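Local coordinates for protein extracellular endo-alpha-(1->5)-L-arabinanase 1 (Bacillus subtilis, PDB 1UV4) that cleaves internal alpha-1,5-arabinofuranosidic linkages of linear and branched plant arabinans, as a secreted, calcium-binding five-bladed beta-propeller hydrolase of glycoside hydrolase family 43, at residues 196-201 and 225-230; 242-247 and 251-256. All coordinates share one frame; numbering follows the deposited sequence.

Contact 1 of 2, residues 196-201 and 225-230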
loop_
_atom_site.group_PDB
_atom_site.type_symbol
_atom_site.label_atom_id
_atom_site.label_comp_id
_atom_site.label_asym_id
_atom_site.label_seq_id
_atom_site.Cartn_x
_atom_site.Cartn_y
_atom_site.Cartn_z
ATOM N N TYR A 196 4.930 12.054 12.231
ATOM C CA TYR A 196 4.810 10.964 11.269
ATOM C C TYR A 196 3.718 10.018 11.733
ATOM O O TYR A 196 3.648 9.645 12.901
ATOM C CB TYR A 196 6.142 10.243 11.097
ATOM C CG TYR A 196 7.187 11.155 10.484
ATOM C CD1 TYR A 196 7.252 11.368 9.112
ATOM C CD2 TYR A 196 8.099 11.818 11.284
ATOM C CE1 TYR A 196 8.205 12.202 8.532
ATOM C CE2 TYR A 196 9.054 12.662 10.725
ATOM C CZ TYR A 196 9.116 12.849 9.341
ATOM O OH TYR A 196 10.078 13.676 8.791
ATOM N N TYR A 197 2.835 9.653 10.812
ATOM C CA TYR A 197 1.777 8.683 11.065
ATOM C C TYR A 197 1.939 7.471 10.196
ATOM O O TYR A 197 2.116 7.614 8.979
ATOM C CB TYR A 197 0.382 9.278 10.819
ATOM C CG TYR A 197 0.033 10.386 11.783
ATOM C CD1 TYR A 197 -0.578 10.123 13.021
ATOM C CD2 TYR A 197 0.352 11.712 11.480
ATOM C CE1 TYR A 197 -0.860 11.147 13.913
ATOM C CE2 TYR A 197 0.077 12.763 12.399
ATOM C CZ TYR A 197 -0.539 12.477 13.600
ATOM O OH TYR A 197 -0.829 13.487 14.494
ATOM N N LEU A 198 1.886 6.303 10.808
ATOM C CA LEU A 198 1.932 5.014 10.115
ATOM C C LEU A 198 0.591 4.303 10.305
ATOM O O LEU A 198 0.138 4.130 11.428
ATOM C CB LEU A 198 3.021 4.149 10.668
ATOM C CG LEU A 198 3.111 2.740 10.087
ATOM C CD1 LEU A 198 3.471 2.727 8.609
ATOM C CD2 LEU A 198 4.155 1.943 10.872
ATOM N N MET A 199 -0.067 3.934 9.222
ATOM C CA MET A 199 -1.179 3.013 9.259
ATOM C C MET A 199 -0.750 1.691 8.632
ATOM O O MET A 199 0.008 1.676 7.674
ATOM C CB MET A 199 -2.367 3.530 8.473
ATOM C CG MET A 199 -2.866 4.826 8.894
ATOM S SD MET A 199 -4.413 5.226 7.977
ATOM C CE MET A 199 -4.861 6.762 8.703
ATOM N N VAL A 200 -1.206 0.583 9.211
ATOM C CA VAL A 200 -0.967 -0.735 8.657
ATOM C C VAL A 200 -2.299 -1.495 8.639
ATOM O O VAL A 200 -3.255 -1.125 9.312
ATOM C CB VAL A 200 0.087 -1.534 9.456
ATOM C CG1 VAL A 200 1.369 -0.797 9.508
ATOM C CG2 VAL A 200 -0.399 -1.831 10.862
ATOM N N SER A 201 -2.390 -2.504 7.781
ATOM C CA SER A 201 -3.457 -3.486 7.867
ATOM C C SER A 201 -3.025 -4.619 8.800
ATOM O O SER A 201 -1.962 -5.186 8.603
ATOM C CB SER A 201 -3.753 -4.026 6.472
ATOM O OG SER A 201 -4.218 -2.994 5.629
ATOM N N GLY A 225 10.720 6.064 13.852
ATOM C CA GLY A 225 9.982 5.568 15.000
ATOM C C GLY A 225 10.643 5.854 16.340
ATOM O O GLY A 225 11.655 6.555 16.416
ATOM N N PRO A 226 10.106 5.300 17.421
ATOM C CA PRO A 226 9.005 4.333 17.384
ATOM C C PRO A 226 7.664 4.960 17.180
ATOM O O PRO A 226 7.390 6.031 17.753
ATOM C CB PRO A 226 9.073 3.687 18.794
ATOM C CG PRO A 226 9.582 4.800 19.702
ATOM C CD PRO A 226 10.619 5.486 18.791
ATOM N N TYR A 227 6.819 4.289 16.394
ATOM C CA TYR A 227 5.431 4.682 16.222
ATOM C C TYR A 227 4.625 4.164 17.428
ATOM O O TYR A 227 4.607 2.981 17.701
ATOM C CB TYR A 227 4.855 4.172 14.891
ATOM C CG TYR A 227 5.478 4.897 13.716
ATOM C CD1 TYR A 227 6.689 4.477 13.153
ATOM C CD2 TYR A 227 4.855 5.989 13.165
ATOM C CE1 TYR A 227 7.279 5.187 12.134
ATOM C CE2 TYR A 227 5.388 6.657 12.097
ATOM C CZ TYR A 227 6.617 6.278 11.580
ATOM O OH TYR A 227 7.183 6.952 10.545
ATOM N N LEU A 228 3.986 5.056 18.147
ATOM C CA LEU A 228 3.239 4.737 19.362
ATOM C C LEU A 228 1.748 4.909 19.092
ATOM O O LEU A 228 1.355 5.869 18.417
ATOM C CB LEU A 228 3.649 5.668 20.516
ATOM C CG LEU A 228 5.124 5.667 20.865
ATOM C CD1 LEU A 228 5.316 6.577 22.072
ATOM C CD2 LEU A 228 5.680 4.265 21.128
ATOM N N ASP A 229 0.935 3.985 19.587
ATOM C CA ASP A 229 -0.502 4.133 19.496
ATOM C C ASP A 229 -1.072 5.042 20.592
ATOM O O ASP A 229 -0.317 5.594 21.393
ATOM C CB ASP A 229 -1.197 2.760 19.398
ATOM C CG ASP A 229 -1.137 1.943 20.639
ATOM O OD1 ASP A 229 -1.000 2.475 21.772
ATOM O OD2 ASP A 229 -1.380 0.711 20.611
ATOM N N LYS A 230 -2.392 5.243 20.605
ATOM C CA LYS A 230 -2.997 6.185 21.563
ATOM C C LYS A 230 -2.763 5.788 23.017
ATOM O O LYS A 230 -2.731 6.644 23.908
ATOM C CB LYS A 230 -4.486 6.348 21.346
ATOM C CG LYS A 230 -4.878 7.097 20.115
ATOM C CD LYS A 230 -6.345 7.398 20.151
ATOM C CE LYS A 230 -6.775 7.974 18.861
ATOM N NZ LYS A 230 -8.243 8.063 18.701
#
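Y227 lays its ring against the side chains that Y196 and L198 put out on one face of their strand, an example of a loop packed onto a beta blade through an aromatic side chain. Apolar contact does most of the work. The CB of L198 sits over one face of the Y227 ring, 3.9 Å from its centroid and 23° off the normal, a CH-pi contact displaced toward the rim; its closest ring atom is CD2 of Y227, 3.6 Å from CB of L198. With CG of L198 anti to the backbone N (chi1 176°), CG and both methyls stand farther from the ring than CB, the touching atom. Farther along the ring, CB of Y196 packs 3.8 Å from CE2 of Y227, and the phenol of Y196 then leads off in another direction.

No hydrogen bond crosses between the two segments, and the polar ends are held by other parts of the chain. The hydroxyl OH of Y227 comes within 3.5 Å of CB of Y196 but is hydrogen-bonded to the carbonyl O of I223, which ties the ring back to its own loop. That of Y196 is hydrogen-bonded to the backbone N of K140.

The contact is buried within the propeller. Strand 195-203 runs between 184-192 and 212-220 in an antiparallel four-stranded blade, and the loop carrying Y227 links 212-220 to the blade's last strand, 241-244. L189 of strand 184-192 and I174 of strand 170-175 in the preceding blade touch both L198 and Y227, so the tyrosine extends the packing between two blades.

Contact 2 of 2, residues 242-247 and 251-256. With EDO (1,2-ethanediol), chain E.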
loop_
_atom_site.group_PDB
_atom_site.type_symbol
_atom_site.label_atom_id
_atom_site.label_comp_id
_atom_site.label_asym_id
_atom_site.label_seq_id
_atom_site.Cartn_x
_atom_site.Cartn_y
_atom_site.Cartn_z
ATOM N N ILE A 242 -7.049 1.090 16.501
ATOM C CA ILE A 242 -7.888 0.620 15.420
ATOM C C ILE A 242 -8.751 1.767 14.937
ATOM O O ILE A 242 -9.619 2.301 15.664
ATOM C CB ILE A 242 -8.727 -0.606 15.837
ATOM C CG1 ILE A 242 -7.826 -1.763 16.399
ATOM C CG2 ILE A 242 -9.614 -1.031 14.684
ATOM C CD1 ILE A 242 -6.683 -2.181 15.556
ATOM N N LEU A 243 -8.510 2.115 13.686
ATOM C CA LEU A 243 -9.343 3.045 12.936
ATOM C C LEU A 243 -10.621 2.415 12.440
ATOM O O LEU A 243 -11.678 3.043 12.453
ATOM C CB LEU A 243 -8.593 3.560 11.721
ATOM C CG LEU A 243 -9.309 4.652 10.896
ATOM C CD1 LEU A 243 -9.483 5.930 11.714
ATOM C CD2 LEU A 243 -8.568 4.874 9.630
ATOM N N ASP A 244 -10.534 1.153 12.018
ATOM C CA ASP A 244 -11.645 0.550 11.279
ATOM C C ASP A 244 -11.512 -0.942 11.380
ATOM O O ASP A 244 -10.477 -1.501 11.024
ATOM C CB ASP A 244 -11.496 1.000 9.833
ATOM C CG ASP A 244 -12.688 0.688 8.929
ATOM O OD1 ASP A 244 -13.575 -0.125 9.257
ATOM O OD2 ASP A 244 -12.802 1.275 7.819
ATOM N N SER A 245 -12.560 -1.579 11.869
ATOM C CA SER A 245 -12.645 -3.029 11.931
ATOM C C SER A 245 -13.839 -3.555 11.128
ATOM O O SER A 245 -14.228 -4.696 11.287
ATOM C CB SER A 245 -12.682 -3.504 13.392
ATOM O OG SER A 245 -13.760 -2.941 14.064
ATOM N N GLY A 246 -14.419 -2.713 10.263
ATOM C CA GLY A 246 -15.520 -3.131 9.435
ATOM C C GLY A 246 -16.845 -2.883 10.110
ATOM O O GLY A 246 -16.949 -2.324 11.188
ATOM N N ASN A 247 -17.898 -3.337 9.453
ATOM C CA ASN A 247 -19.233 -3.192 9.995
ATOM C C ASN A 247 -20.123 -4.323 9.461
ATOM O O ASN A 247 -19.581 -5.327 9.021
ATOM C CB ASN A 247 -19.765 -1.763 9.779
ATOM C CG ASN A 247 -19.894 -1.363 8.336
ATOM O OD1 ASN A 247 -20.038 -2.315 7.433
ATOM N ND2 ASN A 247 -19.935 -0.127 8.012
ATOM N N LYS A 251 -16.572 -6.086 5.402
ATOM C CA LYS A 251 -15.721 -6.920 6.215
ATOM C C LYS A 251 -14.248 -6.730 5.842
ATOM O O LYS A 251 -13.896 -6.425 4.693
ATOM C CB LYS A 251 -16.129 -8.393 6.057
ATOM C CG LYS A 251 -17.625 -8.640 6.273
ATOM C CD LYS A 251 -18.043 -8.243 7.655
ATOM C CE LYS A 251 -19.418 -8.751 8.033
ATOM N NZ LYS A 251 -19.930 -8.145 9.353
ATOM N N GLY A 252 -13.370 -6.961 6.803
ATOM C CA GLY A 252 -11.944 -7.013 6.552
ATOM C C GLY A 252 -11.336 -5.816 5.855
ATOM O O GLY A 252 -10.560 -5.974 4.888
ATOM N N PRO A 253 -11.610 -4.606 6.341
ATOM C CA PRO A 253 -10.996 -3.421 5.716
ATOM C C PRO A 253 -9.483 -3.455 5.801
ATOM O O PRO A 253 -8.902 -3.897 6.767
ATOM C CB PRO A 253 -11.513 -2.252 6.530
ATOM C CG PRO A 253 -11.828 -2.871 7.851
ATOM C CD PRO A 253 -12.387 -4.233 7.534
ATOM N N GLY A 254 -8.845 -2.998 4.734
ATOM C CA GLY A 254 -7.398 -2.983 4.668
ATOM C C GLY A 254 -6.876 -2.471 3.366
ATOM O O GLY A 254 -7.630 -1.921 2.548
ATOM N N GLY A 255 -5.577 -2.622 3.158
ATOM C CA GLY A 255 -4.977 -2.114 1.949
ATOM C C GLY A 255 -5.095 -0.621 1.838
ATOM O O GLY A 255 -5.140 -0.061 0.738
ATOM N N GLN A 256 -5.119 0.060 2.979
ATOM C CA GLN A 256 -5.423 1.488 3.016
ATOM C C GLN A 256 -4.285 2.339 2.501
ATOM O O GLN A 256 -3.096 1.993 2.605
ATOM C CB GLN A 256 -5.782 1.875 4.439
ATOM C CG GLN A 256 -4.576 1.942 5.409
ATOM C CD GLN A 256 -3.967 0.567 5.718
ATOM O OE1 GLN A 256 -4.705 -0.393 5.927
ATOM N NE2 GLN A 256 -2.621 0.488 5.684
HETATM C C1 EDO E . -15.379 -0.572 6.245
HETATM O O1 EDO E . -14.437 0.457 5.968
HETATM C C2 EDO E . -16.552 -0.028 7.023
HETATM O O2 EDO E . -16.235 0.038 8.402
#
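A proline ring set beneath an Asx turn is the striking feature here: CG of P253 lies 3.5 Å from OD1 of D244 and also 3.5 Å from the backbone N of G246, the two ends of the turn's hydrogen bond. The turn forms where one blade of the five-bladed beta-propeller gives way to the next, strand 241-244 ending one and 250-259 forming an edge strand of the other. A chi1 of -170° swings the D244 carboxylate forward, so that OD1 accepts from the backbone N of G246 at 2.9 Å. The N-H meets OD1 nearly along the C-O axis, with an angle of 155° at the hydrogen.

The same carboxylate grips an ethanediol, probably from the crystallisation liquor, through both oxygens: the diol's O1 donates to OD2 of D244 and its O2 to OD1. OD2 is also hydrogen-bonded to the hydroxyl of Y293, while R266 bonds the diol.

At the exposed end, K251 bends at chi2 to bring its ammonium back to the other segment. NZ of K251 donates to the carbonyl O of N247 at 2.9 Å, tilted 31° from the carbonyl plane.

Taken together, the two contacts illustrate how chemistry follows position in a propeller. Contact 1 is buried and apolar, fixing the loop between 212-220 and 241-244 onto the second strand of the same blade; contact 2 lies at the surface, where that blade's last strand passes into the next blade, and relies on a carboxylate and a backbone N-H packed on a proline, with a lysine-to-carbonyl bond farther along. Their centres are about 16 Å apart, yet the segments 196-201 and 251-256 meet: OG of S201 lies 2.7 Å from OE1 of Q256 and 2.8 Å from N of G255, both probable hydrogen bonds. One serine hydroxyl thus probably joins adjoining blades between the two sites.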